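Local atomic coordinates of 3',5'-cyclic-nucleotide phosphodiesterase 1 (Saccharomyces cerevisiae, PDB entry 4OJV), a protein that belongs to the class-II phosphodiesterase family of the metallo-hydrolase clan and holds two zinc ions. Residues Lys194-Cys199 with Pro203-Pro208; Glu34-Asp39 with Tyr228-Arg233; Glu49-Gly54 with Lys112-Val117. One frame throughout, in Å; residues are numbered along the deposited sequence.

Interaction 1 (Lys194-Cys199 with Pro203-Pro208)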
loop_
_atom_site.group_PDB
_atom_site.type_symbol
_atom_site.label_atom_id
_atom_site.label_comp_id
_atom_site.label_asym_id
_atom_site.label_seq_id
_atom_site.Cartn_x
_atom_site.Cartn_y
_atom_site.Cartn_z
ATOM N N LYS A 194 -11.669 -21.502 17.454
ATOM C CA LYS A 194 -12.119 -21.698 18.842
ATOM C C LYS A 194 -11.123 -22.446 19.732
ATOM O O LYS A 194 -11.421 -22.710 20.896
ATOM C CB LYS A 194 -13.487 -22.399 18.896
ATOM C CG LYS A 194 -14.543 -21.810 17.977
ATOM C CD LYS A 194 -15.881 -22.519 18.151
ATOM C CE LYS A 194 -16.722 -22.426 16.890
ATOM N NZ LYS A 194 -17.071 -21.023 16.534
ATOM N N GLU A 195 -9.957 -22.786 19.192
ATOM C CA GLU A 195 -8.968 -23.594 19.903
ATOM C C GLU A 195 -7.864 -22.716 20.469
ATOM O O GLU A 195 -7.357 -21.816 19.785
ATOM C CB GLU A 195 -8.381 -24.639 18.953
ATOM C CG GLU A 195 -7.549 -25.730 19.611
ATOM C CD GLU A 195 -6.960 -26.687 18.592
ATOM O OE1 GLU A 195 -5.920 -26.353 17.986
ATOM O OE2 GLU A 195 -7.539 -27.774 18.394
ATOM N N VAL A 196 -7.509 -22.976 21.724
ATOM C CA VAL A 196 -6.427 -22.270 22.388
ATOM C C VAL A 196 -5.123 -22.786 21.812
ATOM O O VAL A 196 -4.762 -23.958 21.986
ATOM C CB VAL A 196 -6.454 -22.458 23.926
ATOM C CG1 VAL A 196 -5.270 -21.760 24.579
ATOM C CG2 VAL A 196 -7.758 -21.939 24.511
ATOM N N GLN A 197 -4.437 -21.907 21.097
ATOM C CA GLN A 197 -3.181 -22.240 20.468
ATOM C C GLN A 197 -2.068 -21.383 21.087
ATOM O O GLN A 197 -2.351 -20.406 21.787
ATOM C CB GLN A 197 -3.349 -22.144 18.940
ATOM C CG GLN A 197 -4.191 -23.320 18.415
ATOM C CD GLN A 197 -5.110 -23.015 17.227
ATOM O OE1 GLN A 197 -6.022 -22.169 17.297
ATOM N NE2 GLN A 197 -4.902 -23.747 16.137
ATOM N N LYS A 198 -0.814 -21.771 20.912
ATOM C CA LYS A 198 0.266 -21.062 21.593
ATOM C C LYS A 198 1.013 -20.143 20.646
ATOM O O LYS A 198 1.259 -20.494 19.489
ATOM C CB LYS A 198 1.242 -22.043 22.255
ATOM C CG LYS A 198 0.596 -23.095 23.151
ATOM C CD LYS A 198 -0.069 -22.479 24.375
ATOM C CE LYS A 198 -0.880 -23.506 25.148
ATOM N NZ LYS A 198 -1.683 -22.885 26.238
ATOM N N CYS A 199 1.354 -18.955 21.138
ATOM C CA CYS A 199 2.269 -18.079 20.419
ATOM C C CYS A 199 3.673 -18.672 20.498
ATOM O O CYS A 199 3.996 -19.405 21.440
ATOM C CB CYS A 199 2.258 -16.665 20.993
ATOM S SG CYS A 199 0.728 -15.737 20.713
ATOM N N PRO A 203 4.865 -15.757 25.991
ATOM C CA PRO A 203 4.126 -16.739 26.798
ATOM C C PRO A 203 2.626 -16.430 26.779
ATOM O O PRO A 203 2.006 -16.171 27.825
ATOM C CB PRO A 203 4.737 -16.573 28.193
ATOM C CG PRO A 203 5.186 -15.152 28.229
ATOM C CD PRO A 203 5.633 -14.820 26.831
ATOM N N TRP A 204 2.075 -16.443 25.565
ATOM C CA TRP A 204 0.694 -16.061 25.302
ATOM C C TRP A 204 -0.065 -17.146 24.611
ATOM O O TRP A 204 0.497 -17.911 23.823
ATOM C CB TRP A 204 0.633 -14.867 24.371
ATOM C CG TRP A 204 1.220 -13.583 24.843
ATOM C CD1 TRP A 204 1.811 -13.278 26.066
ATOM C CD2 TRP A 204 1.279 -12.356 24.069
ATOM N NE1 TRP A 204 2.220 -11.967 26.100
ATOM C CE2 TRP A 204 1.927 -11.356 24.913
ATOM C CE3 TRP A 204 0.868 -11.999 22.787
ATOM C CZ2 TRP A 204 2.146 -10.056 24.473
ATOM C CZ3 TRP A 204 1.089 -10.688 22.362
ATOM C CH2 TRP A 204 1.709 -9.742 23.183
ATOM N N ASP A 205 -1.359 -17.212 24.891
ATOM C CA ASP A 205 -2.289 -18.003 24.097
ATOM C C ASP A 205 -2.878 -17.128 23.003
ATOM O O ASP A 205 -3.077 -15.926 23.204
ATOM C CB ASP A 205 -3.447 -18.527 24.956
ATOM C CG ASP A 205 -2.999 -19.452 26.070
ATOM O OD1 ASP A 205 -1.971 -20.144 25.928
ATOM O OD2 ASP A 205 -3.719 -19.497 27.086
ATOM N N VAL A 206 -3.161 -17.741 21.858
ATOM C CA VAL A 206 -3.919 -17.108 20.780
ATOM C C VAL A 206 -5.145 -17.967 20.484
ATOM O O VAL A 206 -5.030 -19.187 20.315
ATOM C CB VAL A 206 -3.056 -16.835 19.517
ATOM C CG1 VAL A 206 -2.437 -18.107 18.951
ATOM C CG2 VAL A 206 -3.858 -16.088 18.457
ATOM N N ILE A 207 -6.312 -17.325 20.439
ATOM C CA ILE A 207 -7.574 -18.034 20.248
ATOM C C ILE A 207 -8.349 -17.331 19.128
ATOM O O ILE A 207 -8.828 -16.213 19.325
ATOM C CB ILE A 207 -8.437 -18.088 21.541
ATOM C CG1 ILE A 207 -7.564 -18.204 22.807
ATOM C CG2 ILE A 207 -9.444 -19.225 21.436
ATOM C CD1 ILE A 207 -8.323 -18.015 24.109
ATOM N N PRO A 208 -8.457 -17.974 17.952
ATOM C CA PRO A 208 -9.127 -17.345 16.810
ATOM C C PRO A 208 -10.590 -17.775 16.664
ATOM O O PRO A 208 -10.924 -18.943 16.902
ATOM C CB PRO A 208 -8.315 -17.864 15.626
ATOM C CG PRO A 208 -7.897 -19.237 16.049
ATOM C CD PRO A 208 -7.725 -19.192 17.550
#

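Interaction 2 (Glu34-Asp39 with Tyr228-Arg233)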
loop_
_atom_site.group_PDB
_atom_site.type_symbol
_atom_site.label_atom_id
_atom_site.label_comp_id
_atom_site.label_asym_id
_atom_site.label_seq_id
_atom_site.Cartn_x
_atom_site.Cartn_y
_atom_site.Cartn_z
ATOM N N GLU A 34 11.681 -9.674 19.124
ATOM C CA GLU A 34 10.558 -10.371 18.513
ATOM C C GLU A 34 9.259 -9.600 18.667
ATOM O O GLU A 34 8.984 -8.999 19.704
ATOM C CB GLU A 34 10.424 -11.786 19.084
ATOM C CG GLU A 34 11.526 -12.743 18.635
ATOM C CD GLU A 34 12.809 -12.629 19.442
ATOM O OE1 GLU A 34 12.807 -11.991 20.512
ATOM O OE2 GLU A 34 13.835 -13.201 19.004
ATOM N N LEU A 35 8.463 -9.632 17.600
ATOM C CA LEU A 35 7.206 -8.909 17.508
ATOM C C LEU A 35 6.172 -9.773 16.796
ATOM O O LEU A 35 6.526 -10.556 15.902
ATOM C CB LEU A 35 7.394 -7.621 16.699
ATOM C CG LEU A 35 8.364 -6.584 17.261
ATOM C CD1 LEU A 35 8.694 -5.510 16.236
ATOM C CD2 LEU A 35 7.798 -5.970 18.536
ATOM N N ILE A 36 4.906 -9.626 17.187
ATOM C CA ILE A 36 3.774 -10.221 16.483
ATOM C C ILE A 36 3.066 -9.125 15.695
ATOM O O ILE A 36 2.928 -8.008 16.188
ATOM C CB ILE A 36 2.757 -10.856 17.479
ATOM C CG1 ILE A 36 3.301 -12.180 18.039
ATOM C CG2 ILE A 36 1.374 -11.004 16.838
ATOM C CD1 ILE A 36 2.459 -12.731 19.166
ATOM N N ALA A 37 2.602 -9.431 14.487
ATOM C CA ALA A 37 1.709 -8.536 13.754
ATOM C C ALA A 37 0.312 -9.144 13.682
ATOM O O ALA A 37 0.161 -10.342 13.413
ATOM C CB ALA A 37 2.241 -8.282 12.352
ATOM N N VAL A 38 -0.712 -8.326 13.920
ATOM C CA VAL A 38 -2.075 -8.691 13.573
ATOM C C VAL A 38 -2.429 -7.925 12.322
ATOM O O VAL A 38 -2.395 -6.690 12.294
ATOM C CB VAL A 38 -3.095 -8.424 14.696
ATOM C CG1 VAL A 38 -4.461 -8.957 14.277
ATOM C CG2 VAL A 38 -2.636 -9.063 16.000
ATOM N N ASP A 39 -2.771 -8.690 11.288
ATOM C CA ASP A 39 -2.930 -8.174 9.940
ATOM C C ASP A 39 -1.635 -7.620 9.354
ATOM O O ASP A 39 -0.576 -7.628 10.002
ATOM C CB ASP A 39 -4.156 -7.268 9.801
ATOM C CG ASP A 39 -5.433 -8.077 9.639
ATOM O OD1 ASP A 39 -5.314 -9.256 9.211
ATOM O OD2 ASP A 39 -6.528 -7.549 9.911
ATOM N N TYR A 228 -9.217 -12.293 16.976
ATOM C CA TYR A 228 -8.168 -12.959 17.737
ATOM C C TYR A 228 -8.159 -12.514 19.182
ATOM O O TYR A 228 -8.093 -11.316 19.468
ATOM C CB TYR A 228 -6.804 -12.632 17.134
ATOM C CG TYR A 228 -6.503 -13.313 15.822
ATOM C CD1 TYR A 228 -6.119 -14.650 15.783
ATOM C CD2 TYR A 228 -6.573 -12.612 14.613
ATOM C CE1 TYR A 228 -5.823 -15.277 14.585
ATOM C CE2 TYR A 228 -6.284 -13.233 13.410
ATOM C CZ TYR A 228 -5.908 -14.566 13.401
ATOM O OH TYR A 228 -5.611 -15.227 12.228
ATOM N N ILE A 229 -8.197 -13.485 20.093
ATOM C CA ILE A 229 -7.913 -13.225 21.505
ATOM C C ILE A 229 -6.450 -13.558 21.775
ATOM O O ILE A 229 -5.993 -14.655 21.440
ATOM C CB ILE A 229 -8.792 -14.065 22.460
ATOM C CG1 ILE A 229 -10.277 -13.893 22.114
ATOM C CG2 ILE A 229 -8.493 -13.705 23.920
ATOM C CD1 ILE A 229 -11.215 -14.772 22.919
ATOM N N PHE A 230 -5.726 -12.615 22.371
ATOM C CA PHE A 230 -4.380 -12.877 22.884
ATOM C C PHE A 230 -4.433 -12.822 24.397
ATOM O O PHE A 230 -4.868 -11.826 24.960
ATOM C CB PHE A 230 -3.352 -11.881 22.332
ATOM C CG PHE A 230 -3.161 -11.985 20.845
ATOM C CD1 PHE A 230 -3.964 -11.255 19.970
ATOM C CD2 PHE A 230 -2.216 -12.860 20.315
ATOM C CE1 PHE A 230 -3.797 -11.375 18.599
ATOM C CE2 PHE A 230 -2.048 -12.983 18.943
ATOM C CZ PHE A 230 -2.849 -12.243 18.090
ATOM N N ARG A 231 -3.990 -13.902 25.038
ATOM C CA ARG A 231 -4.015 -13.995 26.495
ATOM C C ARG A 231 -2.615 -14.189 27.049
ATOM O O ARG A 231 -1.921 -15.139 26.680
ATOM C CB ARG A 231 -4.924 -15.135 26.946
ATOM C CG ARG A 231 -4.890 -15.382 28.456
ATOM C CD ARG A 231 -6.005 -16.312 28.907
ATOM N NE ARG A 231 -5.895 -17.605 28.248
ATOM C CZ ARG A 231 -6.922 -18.378 27.920
ATOM N NH1 ARG A 231 -8.166 -18.002 28.205
ATOM N NH2 ARG A 231 -6.699 -19.537 27.307
ATOM N N ASP A 232 -2.198 -13.284 27.928
ATOM C CA ASP A 232 -0.950 -13.466 28.652
ATOM C C ASP A 232 -1.185 -14.514 29.736
ATOM O O ASP A 232 -2.014 -14.308 30.618
ATOM C CB ASP A 232 -0.510 -12.160 29.294
ATOM C CG ASP A 232 0.724 -12.327 30.136
ATOM O OD1 ASP A 232 1.718 -12.846 29.611
ATOM O OD2 ASP A 232 0.685 -11.959 31.322
ATOM N N ARG A 233 -0.464 -15.628 29.675
ATOM C CA ARG A 233 -0.744 -16.726 30.599
ATOM C C ARG A 233 -0.480 -16.412 32.062
ATOM O O ARG A 233 -1.233 -16.858 32.928
ATOM C CB ARG A 233 -0.050 -18.006 30.162
ATOM C CG ARG A 233 -0.765 -18.681 29.004
ATOM C CD ARG A 233 -0.248 -20.089 28.786
ATOM N NE ARG A 233 1.179 -20.086 28.468
ATOM C CZ ARG A 233 1.685 -19.932 27.248
ATOM N NH1 ARG A 233 0.885 -19.763 26.207
ATOM N NH2 ARG A 233 3.001 -19.951 27.073
#

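Interaction 3 (Glu49-Gly54 with Lys112-Val117)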
loop_
_atom_site.group_PDB
_atom_site.type_symbol
_atom_site.label_atom_id
_atom_site.label_comp_id
_atom_site.label_asym_id
_atom_site.label_seq_id
_atom_site.Cartn_x
_atom_site.Cartn_y
_atom_site.Cartn_z
ATOM N N GLU A 49 8.781 5.511 9.378
ATOM C CA GLU A 49 8.237 6.820 9.746
ATOM C C GLU A 49 8.326 7.051 11.240
ATOM O O GLU A 49 8.683 8.143 11.692
ATOM C CB GLU A 49 6.777 6.932 9.307
ATOM C CG GLU A 49 6.574 7.178 7.820
ATOM C CD GLU A 49 7.282 8.424 7.318
ATOM O OE1 GLU A 49 7.114 9.512 7.918
ATOM O OE2 GLU A 49 7.999 8.315 6.309
ATOM N N MET A 50 8.003 6.013 12.006
ATOM C CA MET A 50 7.982 6.118 13.453
ATOM C C MET A 50 9.392 6.246 14.006
ATOM O O MET A 50 9.586 6.917 15.018
ATOM C CB MET A 50 7.226 4.938 14.072
ATOM C CG MET A 50 5.750 4.907 13.686
ATOM S SD MET A 50 4.818 3.523 14.370
ATOM C CE MET A 50 4.927 3.919 16.104
ATOM N N LEU A 51 10.368 5.643 13.324
ATOM C CA LEU A 51 11.783 5.792 13.675
ATOM C C LEU A 51 12.315 7.213 13.415
ATOM O O LEU A 51 13.244 7.652 14.090
ATOM C CB LEU A 51 12.650 4.717 12.983
ATOM C CG LEU A 51 12.494 3.262 13.478
ATOM C CD1 LEU A 51 13.010 2.244 12.471
ATOM C CD2 LEU A 51 13.171 3.037 14.825
ATOM N N VAL A 52 11.716 7.930 12.461
ATOM C CA VAL A 52 12.122 9.313 12.144
ATOM C C VAL A 52 11.382 10.346 12.995
ATOM O O VAL A 52 12.006 11.256 13.544
ATOM C CB VAL A 52 11.922 9.653 10.647
ATOM C CG1 VAL A 52 12.345 11.088 10.349
ATOM C CG2 VAL A 52 12.700 8.693 9.770
ATOM N N GLN A 53 10.060 10.203 13.096
ATOM C CA GLN A 53 9.219 11.168 13.819
ATOM C C GLN A 53 9.521 11.217 15.320
ATOM O O GLN A 53 9.314 12.247 15.965
ATOM C CB GLN A 53 7.731 10.888 13.576
ATOM C CG GLN A 53 7.254 11.223 12.169
ATOM C CD GLN A 53 5.788 10.897 11.943
ATOM O OE1 GLN A 53 5.288 9.865 12.392
ATOM N NE2 GLN A 53 5.093 11.780 11.235
ATOM N N GLY A 54 10.009 10.103 15.862
ATOM C CA GLY A 54 10.419 10.029 17.263
ATOM C C GLY A 54 11.773 10.674 17.496
ATOM O O GLY A 54 12.766 9.995 17.760
ATOM N N LYS A 112 18.482 1.203 7.639
ATOM C CA LYS A 112 19.048 0.041 8.304
ATOM C C LYS A 112 18.291 -0.309 9.584
ATOM O O LYS A 112 18.004 -1.486 9.838
ATOM C CB LYS A 112 20.529 0.266 8.624
ATOM C CG LYS A 112 21.233 -0.918 9.275
ATOM C CD LYS A 112 21.226 -2.139 8.370
ATOM C CE LYS A 112 22.140 -3.233 8.890
ATOM N NZ LYS A 112 22.064 -4.448 8.032
ATOM N N LYS A 113 17.959 0.711 10.377
ATOM C CA LYS A 113 17.174 0.492 11.600
ATOM C C LYS A 113 15.822 -0.145 11.273
ATOM O O LYS A 113 15.329 -0.995 12.014
ATOM C CB LYS A 113 16.944 1.801 12.343
ATOM C CG LYS A 113 18.179 2.428 12.976
ATOM C CD LYS A 113 17.759 3.630 13.812
ATOM C CE LYS A 113 18.934 4.353 14.450
ATOM N NZ LYS A 113 19.492 5.410 13.564
ATOM N N THR A 114 15.232 0.282 10.156
ATOM C CA THR A 114 13.946 -0.241 9.703
ATOM C C THR A 114 14.050 -1.731 9.379
ATOM O O THR A 114 13.224 -2.526 9.835
ATOM C CB THR A 114 13.432 0.545 8.481
ATOM O OG1 THR A 114 13.300 1.926 8.822
ATOM C CG2 THR A 114 12.075 0.024 8.027
ATOM N N TYR A 115 15.045 -2.106 8.575
ATOM C CA TYR A 115 15.305 -3.526 8.331
ATOM C C TYR A 115 15.501 -4.314 9.633
ATOM O O TYR A 115 14.946 -5.395 9.791
ATOM C CB TYR A 115 16.522 -3.727 7.424
ATOM C CG TYR A 115 16.245 -3.623 5.935
ATOM C CD1 TYR A 115 15.830 -4.737 5.209
ATOM C CD2 TYR A 115 16.415 -2.421 5.251
ATOM C CE1 TYR A 115 15.585 -4.653 3.838
ATOM C CE2 TYR A 115 16.184 -2.329 3.884
ATOM C CZ TYR A 115 15.770 -3.448 3.185
ATOM O OH TYR A 115 15.540 -3.338 1.829
ATOM N N GLU A 116 16.271 -3.766 10.570
ATOM C CA GLU A 116 16.550 -4.473 11.820
ATOM C C GLU A 116 15.279 -4.687 12.655
ATOM O O GLU A 116 15.002 -5.799 13.105
ATOM C CB GLU A 116 17.634 -3.737 12.612
ATOM C CG GLU A 116 19.012 -3.843 11.983
ATOM C CD GLU A 116 20.086 -3.115 12.761
ATOM O OE1 GLU A 116 21.116 -2.777 12.142
ATOM O OE2 GLU A 116 19.907 -2.889 13.977
ATOM N N VAL A 117 14.502 -3.625 12.865
ATOM C CA VAL A 117 13.257 -3.769 13.631
ATOM C C VAL A 117 12.347 -4.763 12.927
ATOM O O VAL A 117 11.749 -5.638 13.561
ATOM C CB VAL A 117 12.517 -2.423 13.817
ATOM C CG1 VAL A 117 11.141 -2.627 14.446
ATOM C CG2 VAL A 117 13.344 -1.471 14.663
#

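Interaction 1 (Lys194-Cys199 with Pro203-Pro208)
Lys198 and Asp205 run alongside each other on one face of a short beta hairpin, and Lys198 NZ closes a salt bridge of 2.8 Å to Asp205 OD1. The ammonium group comes down from above the carboxylate, 38° out of its plane. A bend at chi2 (-65°) folds the lysine chain over so that CD and CE also run past OD1. The same carboxylate is shared with two arginines, Arg233 at OD1 and Arg231 at OD2, a gathering of charge that should keep it ionised. Val196 packs over the same face of the carboxylate as the lysine, its CG1 3.6 Å from Asp205 CG and nearly above it, while CG2 runs alongside the end of Ile207, 4.0 Å from its CD1. The pair Gln197 and Val206 faces the opposite side of the sheet. Close to it, Cys199 SG sits 3.8 Å from Trp204 CB and 4.1 Å from Val206 CB, whereas the indole of Trp204 leads away from the hairpin. The backbones pair antiparallel. Gln197 and Val206 form a hydrogen-bonded pair with two bonds, Gln197 N to Val206 O at 2.9 Å and the reverse, and Cys199 N bonds to Trp204 O at 3.0 Å near the turn. At the far end the pairing slips by one residue, and Lys194 N meets Pro208 O at 2.7 Å in a nearly straight bond. Strand 197-198 is an outermost strand of its sheet within the chain, and strand 204-215 pairs on its other side with strand 222-232. Tyr263 of helix 256-267 packs on Val196 and Ile207, while Ile36 of strand 35-38 meets Cys199 and Trp204 from the other sheet.

Interaction 2 (Glu34-Asp39 with Tyr228-Arg233)
Two beta sheets face each other across the core of this metallo-hydrolase, and Val38 and Ile36 of strand 35-38 meet Phe230 and Tyr228 of strand 222-232 in the layer between them. The strand axes stay 10.8 Å apart at an angle of 157°, so no backbone bond joins them and side chains alone bridge the gap. Val38 and Phe230 reach for each other from the two sheets. Val38 CG2 comes obliquely to the CE1-CZ corner of the ring, 3.7 Å from Phe230 CE1 and 3.8 Å from Phe230 CZ. With CG1 anti to the backbone N (chi1 -175°), the valine splits its two methyls between two rings: CG1 reaches Tyr228 CD2 at 4.2 Å. Ile36 adds a looser touch, its CG2 4.5 Å from Phe230 CE2. This is the inner layer of the alpha-beta-beta-alpha sandwich of the metallo-beta-lactamase fold, in which helices flank two stacked sheets. Tyr125 meets Phe230 edge-to-face and Leu25 packs on both Val38 and Phe230. The hydroxyl of Tyr228 is hydrogen-bonded to Ile126 O, just past strand 121-125, the neighbour of strand 35-38. The side chain of Val38 is about 12 Å from a zinc ion, and the next residue, Asp39, reaches toward the metals through a second shell: its OD2 is hydrogen-bonded to ND1 of His133, a zinc ligand.

Interaction 3 (Glu49-Gly54 with Lys112-Val117)
Leu51 carries the whole contact from its helix, pushing one methyl, CD1, against a patch formed by Lys113, Thr114 and Val117. Here the fit is close: Leu51 CD1 lies 3.7 Å from Thr114 OG1, 3.9 Å from the carbonyl carbon of Lys113 and 4.0 Å from Lys113 CB. Val117 CG2 borders the same methyl at a more relaxed 4.3 Å. The threonine hydroxyl spends its polar capacity on its own helix, in a hydrogen bond with Thr110 O, and meets the leucine only by packing. Helices 44-53 and 110-119 probably belong to the outer, helical side of the metallo-beta-lactamase-type sandwich, and helix 110-119 leads into strand 121-125; their short segments run 127° apart with axes 10.2 Å from each other at closest. Leu90 and Leu95 also pack on Leu51, and Leu94 on Val117. Elsewhere the helices part. Lys113 starts toward Leu51, but the rest of its chain turns off, and its ammonium group bonds Ala108 O and makes a cation-pi contact with Phe105. The exposed end of helix 44-53, at Gln53, stays clear of helix 110-119. On another flank Glu49 and Val52 pack on Phe68 of the second subunit.

In the fold
Along the chain, strand 35-38 opens interaction 2, interaction 3 and then interaction 1 follow, and strand 222-232 closes it. Interactions 1 and 2 have centres about 9 Å apart and share a sheet, in which strands 204-215 and 222-232 are neighbours; Ile207 N probably hydrogen-bonds to Ile229 O there. Interaction 1 thus builds the border of that sheet within this chain, while interaction 2 stacks it on the other, so strand 222-232 links the hairpin edge to the packed core. Interaction 3, probably on the helical outside, has its centre about 21 Å from that of interaction 2 and about 30 Å from that of interaction 1; it touches interaction 2 where Leu35 CD1 packs on Val117 O.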